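PDB 3T33: G protein coupled receptor from Arabidopsis thaliana, which may play a role in abscisic acid signalling, and holds a zinc ion in a mostly helical fold of the lanthionine cyclase-like family. Local coordinates for residues Leu91-Gln96 / Leu399-Asp404; Asp102-Cys107 / Ala138-Cys143; Ser364-Lys369 / Gly393-Met398; Ser387-Ile392 / Leu409-Glu414. One frame throughout, in Å; residues are numbered along the deposited sequence.

In the fold
Contact 1 makes the longest closure: helix 84-98, early in the chain, meets helix 392-402 near its end, and contacts 2 and 3 both fall within the span between. Contact 2 closes first, a short excursion that brings helix 130-144 back onto helix 101-118, which directly follows helix 84-98. Much later, contact 3 sets helix 353-375 against helix 392-402, whose next residues serve contact 1. Contact 4 joins the loop before helix 392-402 to the C-terminal tail after it, so it crosses both contact 3 and contact 1. Tyr397 of contact 3 packs on Lys93 of contact 1 and Pro411 of contact 4. Contact 4 lies nearest the chain's centre, beside the zinc site.

Contact 1 (Leu91-Gln96 / Leu399-Asp404)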
loop_
_atom_site.group_PDB
_atom_site.type_symbol
_atom_site.label_atom_id
_atom_site.label_comp_id
_atom_site.label_asym_id
_atom_site.label_seq_id
_atom_site.Cartn_x
_atom_site.Cartn_y
_atom_site.Cartn_z
ATOM N N LEU A 91 7.010 -12.758 -3.341
ATOM C CA LEU A 91 8.138 -13.668 -3.145
ATOM C C LEU A 91 9.294 -12.951 -2.545
ATOM O O LEU A 91 10.012 -13.494 -1.668
ATOM C CB LEU A 91 8.526 -14.329 -4.486
ATOM C CG LEU A 91 7.621 -15.528 -4.788
ATOM C CD1 LEU A 91 7.752 -15.881 -6.228
ATOM C CD2 LEU A 91 8.058 -16.710 -3.929
ATOM N N PHE A 92 9.513 -11.734 -3.037
ATOM C CA PHE A 92 10.489 -10.833 -2.408
ATOM C C PHE A 92 10.172 -10.534 -0.889
ATOM O O PHE A 92 11.048 -10.608 -0.044
ATOM C CB PHE A 92 10.630 -9.523 -3.211
ATOM C CG PHE A 92 11.758 -8.659 -2.728
ATOM C CD1 PHE A 92 13.072 -9.056 -2.898
ATOM C CD2 PHE A 92 11.513 -7.478 -2.061
ATOM C CE1 PHE A 92 14.136 -8.291 -2.395
ATOM C CE2 PHE A 92 12.583 -6.704 -1.545
ATOM C CZ PHE A 92 13.901 -7.128 -1.745
ATOM N N LYS A 93 8.939 -10.176 -0.575
ATOM C CA LYS A 93 8.535 -9.917 0.797
ATOM C C LYS A 93 8.751 -11.182 1.662
ATOM O O LYS A 93 9.168 -11.121 2.833
ATOM C CB LYS A 93 7.053 -9.580 0.788
ATOM C CG LYS A 93 6.464 -9.482 2.152
ATOM C CD LYS A 93 6.380 -8.036 2.654
ATOM C CE LYS A 93 7.419 -7.733 3.583
ATOM N NZ LYS A 93 7.468 -6.252 3.828
ATOM N N SER A 94 8.488 -12.329 1.079
ATOM C CA SER A 94 8.680 -13.583 1.772
ATOM C C SER A 94 10.139 -13.871 1.997
ATOM O O SER A 94 10.547 -14.394 3.033
ATOM C CB SER A 94 8.093 -14.702 0.945
ATOM O OG SER A 94 8.225 -15.904 1.658
ATOM N N TYR A 95 10.941 -13.574 1.005
ATOM C CA TYR A 95 12.346 -13.671 1.230
ATOM C C TYR A 95 12.764 -12.706 2.377
ATOM O O TYR A 95 13.583 -13.064 3.210
ATOM C CB TYR A 95 13.116 -13.369 -0.086
ATOM C CG TYR A 95 14.531 -12.999 0.160
ATOM C CD1 TYR A 95 15.459 -13.957 0.616
ATOM C CD2 TYR A 95 14.933 -11.680 0.040
ATOM C CE1 TYR A 95 16.791 -13.579 0.922
ATOM C CE2 TYR A 95 16.211 -11.294 0.318
ATOM C CZ TYR A 95 17.147 -12.245 0.751
ATOM O OH TYR A 95 18.428 -11.822 1.022
ATOM N N GLN A 96 12.250 -11.478 2.388
ATOM C CA GLN A 96 12.697 -10.479 3.362
ATOM C C GLN A 96 12.394 -10.976 4.786
ATOM O O GLN A 96 13.112 -10.627 5.739
ATOM C CB GLN A 96 11.932 -9.169 3.166
ATOM C CG GLN A 96 12.479 -8.163 2.157
ATOM C CD GLN A 96 11.733 -6.766 2.304
ATOM O OE1 GLN A 96 10.476 -6.700 2.348
ATOM N NE2 GLN A 96 12.514 -5.664 2.404
ATOM N N LEU A 399 -0.124 -10.403 5.559
ATOM C CA LEU A 399 0.087 -11.387 6.623
ATOM C C LEU A 399 1.568 -11.497 6.978
ATOM O O LEU A 399 1.970 -11.410 8.197
ATOM C CB LEU A 399 -0.490 -12.750 6.244
ATOM C CG LEU A 399 -1.909 -13.214 6.604
ATOM C CD1 LEU A 399 -2.793 -12.110 7.168
ATOM C CD2 LEU A 399 -2.588 -14.095 5.457
ATOM N N LEU A 400 2.385 -11.614 5.922
ATOM C CA LEU A 400 3.828 -11.640 6.104
ATOM C C LEU A 400 4.330 -10.388 6.811
ATOM O O LEU A 400 5.260 -10.442 7.645
ATOM C CB LEU A 400 4.499 -11.771 4.737
ATOM C CG LEU A 400 4.276 -13.161 4.110
ATOM C CD1 LEU A 400 4.795 -13.229 2.669
ATOM C CD2 LEU A 400 4.914 -14.304 4.968
ATOM N N ASP A 401 3.740 -9.241 6.480
ATOM C CA ASP A 401 4.227 -7.953 7.026
ATOM C C ASP A 401 3.826 -7.831 8.560
ATOM O O ASP A 401 4.440 -7.058 9.334
ATOM C CB ASP A 401 3.637 -6.817 6.190
ATOM C CG ASP A 401 4.654 -5.883 5.619
ATOM O OD1 ASP A 401 5.854 -5.940 5.974
ATOM O OD2 ASP A 401 4.225 -5.036 4.787
ATOM N N MET A 402 2.792 -8.583 8.987
ATOM C CA MET A 402 2.451 -8.661 10.439
ATOM C C MET A 402 3.543 -9.330 11.288
ATOM O O MET A 402 3.622 -9.130 12.490
ATOM C CB MET A 402 1.136 -9.366 10.695
ATOM C CG MET A 402 -0.097 -8.753 10.045
ATOM S SD MET A 402 -0.646 -7.242 10.865
ATOM C CE MET A 402 -1.389 -7.972 12.325
ATOM N N ASN A 403 4.409 -10.099 10.668
ATOM C CA ASN A 403 5.478 -10.690 11.407
ATOM C C ASN A 403 6.328 -9.637 12.113
ATOM O O ASN A 403 6.846 -9.918 13.198
ATOM C CB ASN A 403 6.356 -11.529 10.497
ATOM C CG ASN A 403 7.011 -12.654 11.237
ATOM O OD1 ASN A 403 6.345 -13.636 11.606
ATOM N ND2 ASN A 403 8.331 -12.503 11.519
ATOM N N ASP A 404 6.467 -8.430 11.513
ATOM C CA ASP A 404 7.306 -7.408 12.109
ATOM C C ASP A 404 6.593 -6.061 11.904
ATOM O O ASP A 404 6.949 -5.261 11.025
ATOM C CB ASP A 404 8.717 -7.463 11.521
ATOM C CG ASP A 404 9.738 -6.600 12.305
ATOM O OD1 ASP A 404 9.405 -5.951 13.333
ATOM O OD2 ASP A 404 10.892 -6.562 11.890
#
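Lys93 and Asp401 form a buried salt bridge between helix 84-98 and helix 392-402, joining early and late helices of the all-helical LanC-like fold. Lys93 NZ stands 2.7 Å from Asp401 OD1, approaching from above the carboxylate, 51° out of its plane, and the two side chains cross at about a right angle. Beside this polar pair is an apolar one: Lys93 CG lies 4.0 Å from Leu400 CB as the two side chains slide past each other in opposite directions. The CD1 methyl of Leu400 reaches the next residue, 4.0 Å from Ser94 CB. Bends at chi2 (97°) and chi3 (-102°) turn the lysine from this apolar surface toward the carboxylate. In the next shell, Tyr341 hydrogen-bonds Asp401 OD2, so each carboxylate oxygen has its own partner and the group's rotation is restrained. Ser94 turns its hydroxyl to Asp103 and meets Leu400 through CB and CA. Leu400 also packs on Leu90 and Ala56. A weak second bond for the ammonium comes from its own helix: Lys93 NZ to Gln96 OE1, 3.4 Å.

Contact 2 (Asp102-Cys107 / Ala138-Cys143); sequences DDLKLC and AVAAKC
Leu104 pushes its forked end between Ala140 and Cys143, which lie one turn apart on the facing helix, while Cys107, one turn on from Leu104, also reaches Ala140. This is small-residue packing of two roughly antiparallel helices; the axes of segments 102-107 and 138-143 approach to 9.9 Å, their N-to-C directions 141° apart. The methyl contacts come first. Leu104 CD1 sits 3.8 Å from Ala140 CB, and the other branch, CD2, is 4.1 Å from Cys143 CB. With CG anti to the backbone N (chi1 179°), the leucine extends its two methyls toward the facing helix, where they divide the facing surface between them.

Sulfur supplies the second kind of contact. Cys107 SG lies 3.9 Å from Ala140 CB, so the alanine methyl has a leucine methyl and a thiol as neighbours. Cys143 instead meets the leucine through its CB. The third kind is methyl against backbone: Leu104 CD1 approaches Ala140 O to 3.5 Å, nearer than it comes to the alanine side chain. The small alanine side chain probably helps the methyl come this near the main chain.

Around the pair, Leu104 also touches Leu144 and Cys107 touches Leu136, which widens the interface along helix 130-144. Val139 turns to Phe92 of helix 84-98 and to helix 174-188, Ala141 faces helix 147-158, and Asp103 is salt-bridged to Lys60 of helix 45-69.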
loop_
_atom_site.group_PDB
_atom_site.type_symbol
_atom_site.label_atom_id
_atom_site.label_comp_id
_atom_site.label_asym_id
_atom_site.label_seq_id
_atom_site.Cartn_x
_atom_site.Cartn_y
_atom_site.Cartn_z
ATOM N N ASP A 102 15.376 -19.445 -1.998
ATOM C CA ASP A 102 14.579 -19.926 -3.130
ATOM C C ASP A 102 13.457 -18.941 -3.501
ATOM O O ASP A 102 13.020 -18.897 -4.671
ATOM C CB ASP A 102 13.996 -21.326 -2.881
ATOM C CG ASP A 102 15.083 -22.429 -2.819
ATOM O OD1 ASP A 102 16.251 -22.225 -3.295
ATOM O OD2 ASP A 102 14.768 -23.520 -2.265
ATOM N N ASP A 103 12.971 -18.208 -2.490
ATOM C CA ASP A 103 11.958 -17.163 -2.697
ATOM C C ASP A 103 12.589 -16.050 -3.593
ATOM O O ASP A 103 11.951 -15.565 -4.487
ATOM C CB ASP A 103 11.442 -16.551 -1.373
ATOM C CG ASP A 103 10.320 -17.383 -0.700
ATOM O OD1 ASP A 103 9.697 -18.259 -1.334
ATOM O OD2 ASP A 103 10.047 -17.149 0.509
ATOM N N LEU A 104 13.819 -15.643 -3.290
ATOM C CA LEU A 104 14.506 -14.602 -4.045
ATOM C C LEU A 104 14.794 -15.031 -5.484
ATOM O O LEU A 104 14.583 -14.267 -6.412
ATOM C CB LEU A 104 15.786 -14.237 -3.338
ATOM C CG LEU A 104 16.719 -13.178 -3.943
ATOM C CD1 LEU A 104 16.001 -11.812 -4.003
ATOM C CD2 LEU A 104 17.934 -13.096 -3.088
ATOM N N LYS A 105 15.235 -16.274 -5.671
ATOM C CA LYS A 105 15.506 -16.799 -7.008
ATOM C C LYS A 105 14.241 -16.836 -7.806
ATOM O O LYS A 105 14.228 -16.483 -8.965
ATOM C CB LYS A 105 16.163 -18.202 -6.957
ATOM C CG LYS A 105 17.685 -18.113 -7.026
ATOM C CD LYS A 105 18.385 -19.243 -6.287
ATOM C CE LYS A 105 19.702 -18.750 -5.681
ATOM N NZ LYS A 105 19.897 -19.235 -4.233
ATOM N N LEU A 106 13.170 -17.297 -7.199
ATOM C CA LEU A 106 11.978 -17.473 -7.973
ATOM C C LEU A 106 11.515 -16.065 -8.389
ATOM O O LEU A 106 11.097 -15.852 -9.547
ATOM C CB LEU A 106 10.902 -18.189 -7.162
ATOM C CG LEU A 106 9.697 -18.531 -8.043
ATOM C CD1 LEU A 106 10.208 -19.360 -9.258
ATOM C CD2 LEU A 106 8.612 -19.286 -7.265
ATOM N N CYS A 107 11.578 -15.143 -7.409
ATOM C CA CYS A 107 11.376 -13.714 -7.605
ATOM C C CYS A 107 12.001 -13.263 -8.914
ATOM O O CYS A 107 11.304 -12.814 -9.815
ATOM C CB CYS A 107 11.994 -12.899 -6.444
ATOM S SG CYS A 107 11.821 -11.067 -6.732
ATOM N N ALA A 138 16.294 -4.853 -10.000
ATOM C CA ALA A 138 17.572 -4.335 -9.543
ATOM C C ALA A 138 17.785 -4.571 -8.033
ATOM O O ALA A 138 18.873 -4.822 -7.594
ATOM C CB ALA A 138 17.684 -2.799 -9.858
ATOM N N VAL A 139 16.710 -4.510 -7.260
ATOM C CA VAL A 139 16.814 -4.686 -5.808
ATOM C C VAL A 139 17.026 -6.170 -5.507
ATOM O O VAL A 139 17.923 -6.541 -4.766
ATOM C CB VAL A 139 15.588 -4.040 -5.076
ATOM C CG1 VAL A 139 15.593 -4.434 -3.608
ATOM C CG2 VAL A 139 15.637 -2.483 -5.208
ATOM N N ALA A 140 16.216 -7.020 -6.129
ATOM C CA ALA A 140 16.339 -8.473 -5.964
ATOM C C ALA A 140 17.732 -8.952 -6.365
ATOM O O ALA A 140 18.308 -9.735 -5.645
ATOM C CB ALA A 140 15.239 -9.218 -6.690
ATOM N N ALA A 141 18.291 -8.416 -7.455
ATOM C CA ALA A 141 19.683 -8.726 -7.886
ATOM C C ALA A 141 20.759 -8.276 -6.922
ATOM O O ALA A 141 21.769 -8.952 -6.745
ATOM C CB ALA A 141 19.982 -8.168 -9.315
ATOM N N LYS A 142 20.570 -7.095 -6.352
ATOM C CA LYS A 142 21.452 -6.614 -5.309
ATOM C C LYS A 142 21.390 -7.578 -4.107
ATOM O O LYS A 142 22.413 -7.921 -3.543
ATOM C CB LYS A 142 21.085 -5.161 -4.895
ATOM C CG LYS A 142 22.271 -4.270 -4.448
ATOM C CD LYS A 142 23.422 -4.324 -5.468
ATOM C CE LYS A 142 24.598 -3.394 -5.160
ATOM N NZ LYS A 142 25.633 -3.581 -6.237
ATOM N N CYS A 143 20.210 -8.047 -3.726
ATOM C CA CYS A 143 20.157 -8.944 -2.557
ATOM C C CYS A 143 20.887 -10.249 -2.858
ATOM O O CYS A 143 21.646 -10.757 -2.019
ATOM C CB CYS A 143 18.725 -9.197 -2.107
ATOM S SG CYS A 143 17.952 -7.692 -1.523
#

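Contact 3 (Ser364-Lys369 / Gly393-Met398)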
loop_
_atom_site.group_PDB
_atom_site.type_symbol
_atom_site.label_atom_id
_atom_site.label_comp_id
_atom_site.label_asym_id
_atom_site.label_seq_id
_atom_site.Cartn_x
_atom_site.Cartn_y
_atom_site.Cartn_z
ATOM N N SER A 364 -7.036 -11.058 11.873
ATOM C CA SER A 364 -7.787 -12.207 12.410
ATOM C C SER A 364 -9.075 -12.412 11.722
ATOM O O SER A 364 -9.411 -13.565 11.405
ATOM C CB SER A 364 -8.024 -12.053 13.896
ATOM O OG SER A 364 -6.778 -11.801 14.494
ATOM N N PHE A 365 -9.804 -11.323 11.439
ATOM C CA PHE A 365 -11.050 -11.445 10.675
ATOM C C PHE A 365 -10.816 -12.176 9.362
ATOM O O PHE A 365 -11.479 -13.194 9.062
ATOM C CB PHE A 365 -11.663 -10.077 10.390
ATOM C CG PHE A 365 -12.967 -10.154 9.581
ATOM C CD1 PHE A 365 -12.953 -10.091 8.186
ATOM C CD2 PHE A 365 -14.198 -10.284 10.229
ATOM C CE1 PHE A 365 -14.173 -10.202 7.438
ATOM C CE2 PHE A 365 -15.399 -10.380 9.498
ATOM C CZ PHE A 365 -15.383 -10.339 8.112
ATOM N N LEU A 366 -9.848 -11.677 8.576
ATOM C CA LEU A 366 -9.483 -12.349 7.335
ATOM C C LEU A 366 -9.060 -13.799 7.507
ATOM O O LEU A 366 -9.488 -14.674 6.743
ATOM C CB LEU A 366 -8.333 -11.606 6.621
ATOM C CG LEU A 366 -8.747 -10.383 5.850
ATOM C CD1 LEU A 366 -7.499 -9.695 5.428
ATOM C CD2 LEU A 366 -9.550 -10.878 4.649
ATOM N N LEU A 367 -8.183 -14.090 8.444
ATOM C CA LEU A 367 -7.820 -15.506 8.571
ATOM C C LEU A 367 -9.000 -16.395 8.971
ATOM O O LEU A 367 -9.170 -17.529 8.465
ATOM C CB LEU A 367 -6.704 -15.672 9.562
ATOM C CG LEU A 367 -6.027 -17.040 9.750
ATOM C CD1 LEU A 367 -4.607 -16.768 10.128
ATOM C CD2 LEU A 367 -6.640 -17.854 10.862
ATOM N N ASP A 368 -9.842 -15.886 9.862
ATOM C CA ASP A 368 -10.914 -16.728 10.414
ATOM C C ASP A 368 -12.065 -16.927 9.403
ATOM O O ASP A 368 -12.632 -18.025 9.291
ATOM C CB ASP A 368 -11.409 -16.135 11.764
ATOM C CG ASP A 368 -12.272 -17.130 12.590
ATOM O OD1 ASP A 368 -11.737 -18.134 13.120
ATOM O OD2 ASP A 368 -13.486 -16.885 12.705
ATOM N N LYS A 369 -12.346 -15.885 8.630
ATOM C CA LYS A 369 -13.593 -15.810 7.897
ATOM C C LYS A 369 -13.463 -15.810 6.383
ATOM O O LYS A 369 -14.457 -16.137 5.691
ATOM C CB LYS A 369 -14.393 -14.540 8.281
ATOM C CG LYS A 369 -14.661 -14.291 9.792
ATOM C CD LYS A 369 -15.671 -15.255 10.398
ATOM C CE LYS A 369 -15.727 -15.118 11.921
ATOM N NZ LYS A 369 -17.091 -15.512 12.372
ATOM N N GLY A 393 -3.070 -12.651 -3.197
ATOM C CA GLY A 393 -1.633 -12.254 -3.177
ATOM C C GLY A 393 -1.391 -11.166 -2.117
ATOM O O GLY A 393 -0.415 -11.212 -1.384
ATOM N N GLY A 394 -2.293 -10.193 -2.023
ATOM C CA GLY A 394 -2.097 -9.007 -1.158
ATOM C C GLY A 394 -2.393 -9.313 0.321
ATOM O O GLY A 394 -1.817 -8.673 1.279
ATOM N N MET A 395 -3.263 -10.282 0.508
ATOM C CA MET A 395 -3.566 -10.837 1.870
ATOM C C MET A 395 -2.361 -11.550 2.362
ATOM O O MET A 395 -1.946 -11.312 3.480
ATOM C CB MET A 395 -4.737 -11.803 1.821
ATOM C CG MET A 395 -5.228 -12.254 3.197
ATOM S SD MET A 395 -6.616 -13.376 3.058
ATOM C CE MET A 395 -6.673 -14.041 4.728
ATOM N N ALA A 396 -1.744 -12.402 1.532
ATOM C CA ALA A 396 -0.451 -13.014 1.983
ATOM C C ALA A 396 0.609 -11.967 2.290
ATOM O O ALA A 396 1.402 -12.130 3.206
ATOM C CB ALA A 396 0.126 -13.999 0.929
ATOM N N TYR A 397 0.627 -10.895 1.501
ATOM C CA TYR A 397 1.639 -9.889 1.642
ATOM C C TYR A 397 1.451 -9.184 2.996
ATOM O O TYR A 397 2.389 -8.940 3.739
ATOM C CB TYR A 397 1.501 -8.895 0.462
ATOM C CG TYR A 397 2.648 -7.933 0.392
ATOM C CD1 TYR A 397 2.747 -6.837 1.285
ATOM C CD2 TYR A 397 3.642 -8.099 -0.570
ATOM C CE1 TYR A 397 3.862 -5.952 1.209
ATOM C CE2 TYR A 397 4.742 -7.234 -0.638
ATOM C CZ TYR A 397 4.868 -6.183 0.257
ATOM O OH TYR A 397 5.989 -5.340 0.141
ATOM N N MET A 398 0.210 -8.887 3.313
ATOM C CA MET A 398 -0.127 -8.191 4.543
ATOM C C MET A 398 0.207 -9.131 5.725
ATOM O O MET A 398 0.829 -8.714 6.733
ATOM C CB MET A 398 -1.619 -7.776 4.504
ATOM C CG MET A 398 -2.102 -6.969 5.713
ATOM S SD MET A 398 -2.376 -8.083 7.056
ATOM C CE MET A 398 -3.945 -8.757 6.558
#
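Helix 353-375 and helix 392-402 pack here through Leu366, Met395 and Met398, in a contact that belongs to the helical scaffold of the LanC-like fold and lies away from the zinc ligands. The axes of segments 364-369 and 393-398 come within 11.6 Å, at 127° between their directions, and long methionine side chains bridge the interval. Met395 is fully extended, with CG anti to the backbone N (chi1 -172°) and the rest of the chain stretched beyond it. It meets Leu366 tip to tip, but its methyl carries on past the leucine's branch to the helix itself: Met395 CE is 3.5 Å from Leu366 CB and equally near Leu366 O. Alongside, Leu366 CD2 lies 4.2 Å from Met395 SD.

Met398, one turn on, is folded instead, with chi2 and chi3 both at -78°. That fold turns its methyl toward the same leucine, and Met398 CE rests 3.8 Å from Leu366 CD1. Leu366 CD1 thus touches both methionines, with Met395 CG 4.1 Å away. Val330 and Ser337 touch both Leu366 and Met395, and Tyr55 of helix 45-69 also packs on Met395. The joint is thus made by dispersion between methyl, methylene and thioether groups; the two methionines, one straight and one bent, fit round a single leucine, and the contact depends on shape more than on directional bonds.

Contact 4 (Ser387-Ile392 / Leu409-Glu414)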
loop_
_atom_site.group_PDB
_atom_site.type_symbol
_atom_site.label_atom_id
_atom_site.label_comp_id
_atom_site.label_asym_id
_atom_site.label_seq_id
_atom_site.Cartn_x
_atom_site.Cartn_y
_atom_site.Cartn_z
ATOM N N SER A 387 -3.987 -11.888 -7.728
ATOM C CA SER A 387 -3.124 -10.737 -7.855
ATOM C C SER A 387 -2.692 -10.123 -6.494
ATOM O O SER A 387 -3.293 -10.389 -5.429
ATOM C CB SER A 387 -3.832 -9.679 -8.686
ATOM O OG SER A 387 -5.053 -9.284 -8.087
ATOM N N LEU A 388 -1.660 -9.294 -6.548
ATOM C CA LEU A 388 -1.240 -8.533 -5.432
ATOM C C LEU A 388 -2.316 -7.499 -5.017
ATOM O O LEU A 388 -2.702 -7.455 -3.839
ATOM C CB LEU A 388 0.060 -7.846 -5.775
ATOM C CG LEU A 388 1.167 -7.724 -4.700
ATOM C CD1 LEU A 388 1.697 -6.290 -4.596
ATOM C CD2 LEU A 388 0.809 -8.292 -3.305
ATOM N N PHE A 389 -2.816 -6.667 -5.951
ATOM C CA PHE A 389 -3.722 -5.577 -5.556
ATOM C C PHE A 389 -5.205 -5.889 -5.428
ATOM O O PHE A 389 -5.947 -5.122 -4.838
ATOM C CB PHE A 389 -3.468 -4.292 -6.335
ATOM C CG PHE A 389 -2.306 -3.459 -5.788
ATOM C CD1 PHE A 389 -0.996 -3.918 -5.873
ATOM C CD2 PHE A 389 -2.540 -2.210 -5.200
ATOM C CE1 PHE A 389 0.065 -3.174 -5.323
ATOM C CE2 PHE A 389 -1.489 -1.439 -4.685
ATOM C CZ PHE A 389 -0.167 -1.931 -4.725
ATOM N N GLU A 390 -5.638 -7.050 -5.880
ATOM C CA GLU A 390 -7.062 -7.347 -5.891
ATOM C C GLU A 390 -7.333 -8.653 -5.218
ATOM O O GLU A 390 -8.380 -8.814 -4.567
ATOM C CB GLU A 390 -7.579 -7.459 -7.311
ATOM C CG GLU A 390 -7.735 -6.126 -8.021
ATOM C CD GLU A 390 -8.246 -6.244 -9.487
ATOM O OE1 GLU A 390 -8.275 -7.385 -10.047
ATOM O OE2 GLU A 390 -8.608 -5.173 -10.060
ATOM N N GLY A 391 -6.430 -9.609 -5.424
ATOM C CA GLY A 391 -6.662 -10.966 -4.913
ATOM C C GLY A 391 -5.911 -11.320 -3.625
ATOM O O GLY A 391 -5.524 -10.423 -2.834
ATOM N N ILE A 392 -5.687 -12.619 -3.434
ATOM C CA ILE A 392 -5.210 -13.093 -2.168
ATOM C C ILE A 392 -3.716 -12.915 -2.070
ATOM O O ILE A 392 -3.142 -13.074 -0.996
ATOM C CB ILE A 392 -5.600 -14.583 -1.855
ATOM C CG1 ILE A 392 -5.011 -15.571 -2.875
ATOM C CG2 ILE A 392 -7.065 -14.727 -1.801
ATOM C CD1 ILE A 392 -5.270 -17.025 -2.558
ATOM N N LEU A 409 5.137 -1.838 5.584
ATOM C CA LEU A 409 4.865 -0.749 4.615
ATOM C C LEU A 409 3.816 -1.117 3.542
ATOM O O LEU A 409 4.010 -2.104 2.882
ATOM C CB LEU A 409 6.165 -0.368 3.921
ATOM C CG LEU A 409 7.229 0.147 4.908
ATOM C CD1 LEU A 409 8.652 0.277 4.222
ATOM C CD2 LEU A 409 6.826 1.490 5.555
ATOM N N PHE A 410 2.725 -0.333 3.372
ATOM C CA PHE A 410 1.733 -0.626 2.310
ATOM C C PHE A 410 2.493 -0.727 0.940
ATOM O O PHE A 410 3.227 0.174 0.584
ATOM C CB PHE A 410 0.646 0.438 2.273
ATOM C CG PHE A 410 -0.499 0.148 1.302
ATOM C CD1 PHE A 410 -0.340 0.250 -0.070
ATOM C CD2 PHE A 410 -1.749 -0.161 1.774
ATOM C CE1 PHE A 410 -1.430 0.011 -0.958
ATOM C CE2 PHE A 410 -2.815 -0.419 0.894
ATOM C CZ PHE A 410 -2.627 -0.323 -0.479
ATOM N N PRO A 411 2.372 -1.873 0.235
ATOM C CA PRO A 411 3.200 -2.139 -0.975
ATOM C C PRO A 411 2.944 -1.071 -2.058
ATOM O O PRO A 411 1.776 -0.754 -2.380
ATOM C CB PRO A 411 2.721 -3.511 -1.442
ATOM C CG PRO A 411 1.308 -3.616 -0.928
ATOM C CD PRO A 411 1.228 -2.788 0.360
ATOM N N GLY A 412 4.005 -0.467 -2.579
ATOM C CA GLY A 412 3.812 0.528 -3.616
ATOM C C GLY A 412 3.250 1.856 -3.106
ATOM O O GLY A 412 2.900 2.717 -3.905
ATOM N N TYR A 413 3.171 2.018 -1.780
ATOM C CA TYR A 413 2.685 3.267 -1.222
ATOM C C TYR A 413 3.618 3.863 -0.169
ATOM O O TYR A 413 4.175 4.958 -0.332
ATOM C CB TYR A 413 1.263 3.162 -0.686
ATOM C CG TYR A 413 0.582 4.546 -0.643
ATOM C CD1 TYR A 413 0.196 5.201 -1.859
ATOM C CD2 TYR A 413 0.368 5.218 0.569
ATOM C CE1 TYR A 413 -0.442 6.465 -1.858
ATOM C CE2 TYR A 413 -0.278 6.497 0.607
ATOM C CZ TYR A 413 -0.664 7.118 -0.610
ATOM O OH TYR A 413 -1.233 8.384 -0.596
ATOM N N GLU A 414 3.820 3.129 0.911
ATOM C CA GLU A 414 4.728 3.603 1.959
ATOM C C GLU A 414 6.175 3.241 1.725
ATOM O O GLU A 414 6.549 2.157 1.296
ATOM C CB GLU A 414 4.260 3.078 3.347
ATOM C CG GLU A 414 2.921 3.601 3.741
ATOM C CD GLU A 414 2.421 3.063 5.075
ATOM O OE1 GLU A 414 2.164 1.832 5.162
ATOM O OE2 GLU A 414 2.283 3.879 6.026
#
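Phe389 drives the end of its ring against the backbone of Pro411, the tight part of this loop-to-loop contact beside the zinc site. Phe389 CZ is 3.3 Å from Pro411 O, which lies at the ring's edge and near its plane. Next to it, Phe389 CE2 comes within 4.0 Å of Phe410 CE1 as the two aromatic side chains pass at a slant. The looser part lies on the proline ring: Leu388 CD1 is 4.3 Å from Pro411 CB, and Phe389 CZ is 4.4 Å from Pro411 CG. Even this side is buried.

The tail is braced from within. Phe410 N donates to the anti lone pair of Glu414 OE1 in a nearly straight bond (2.9 Å, 174°), while Arg348 and Ser345 hold Glu414 OE2; Phe410 also stacks on Trp287. On the other loop, the Phe389 side chain lies about 4 Å from that of the zinc ligand Cys333 and about 7 Å from the zinc ion. The carbonyl oxygen meets the rim of the ring, where the C-H hydrogens carry slight positive charge, so the close approach is probably mildly attractive as well as a matter of fit.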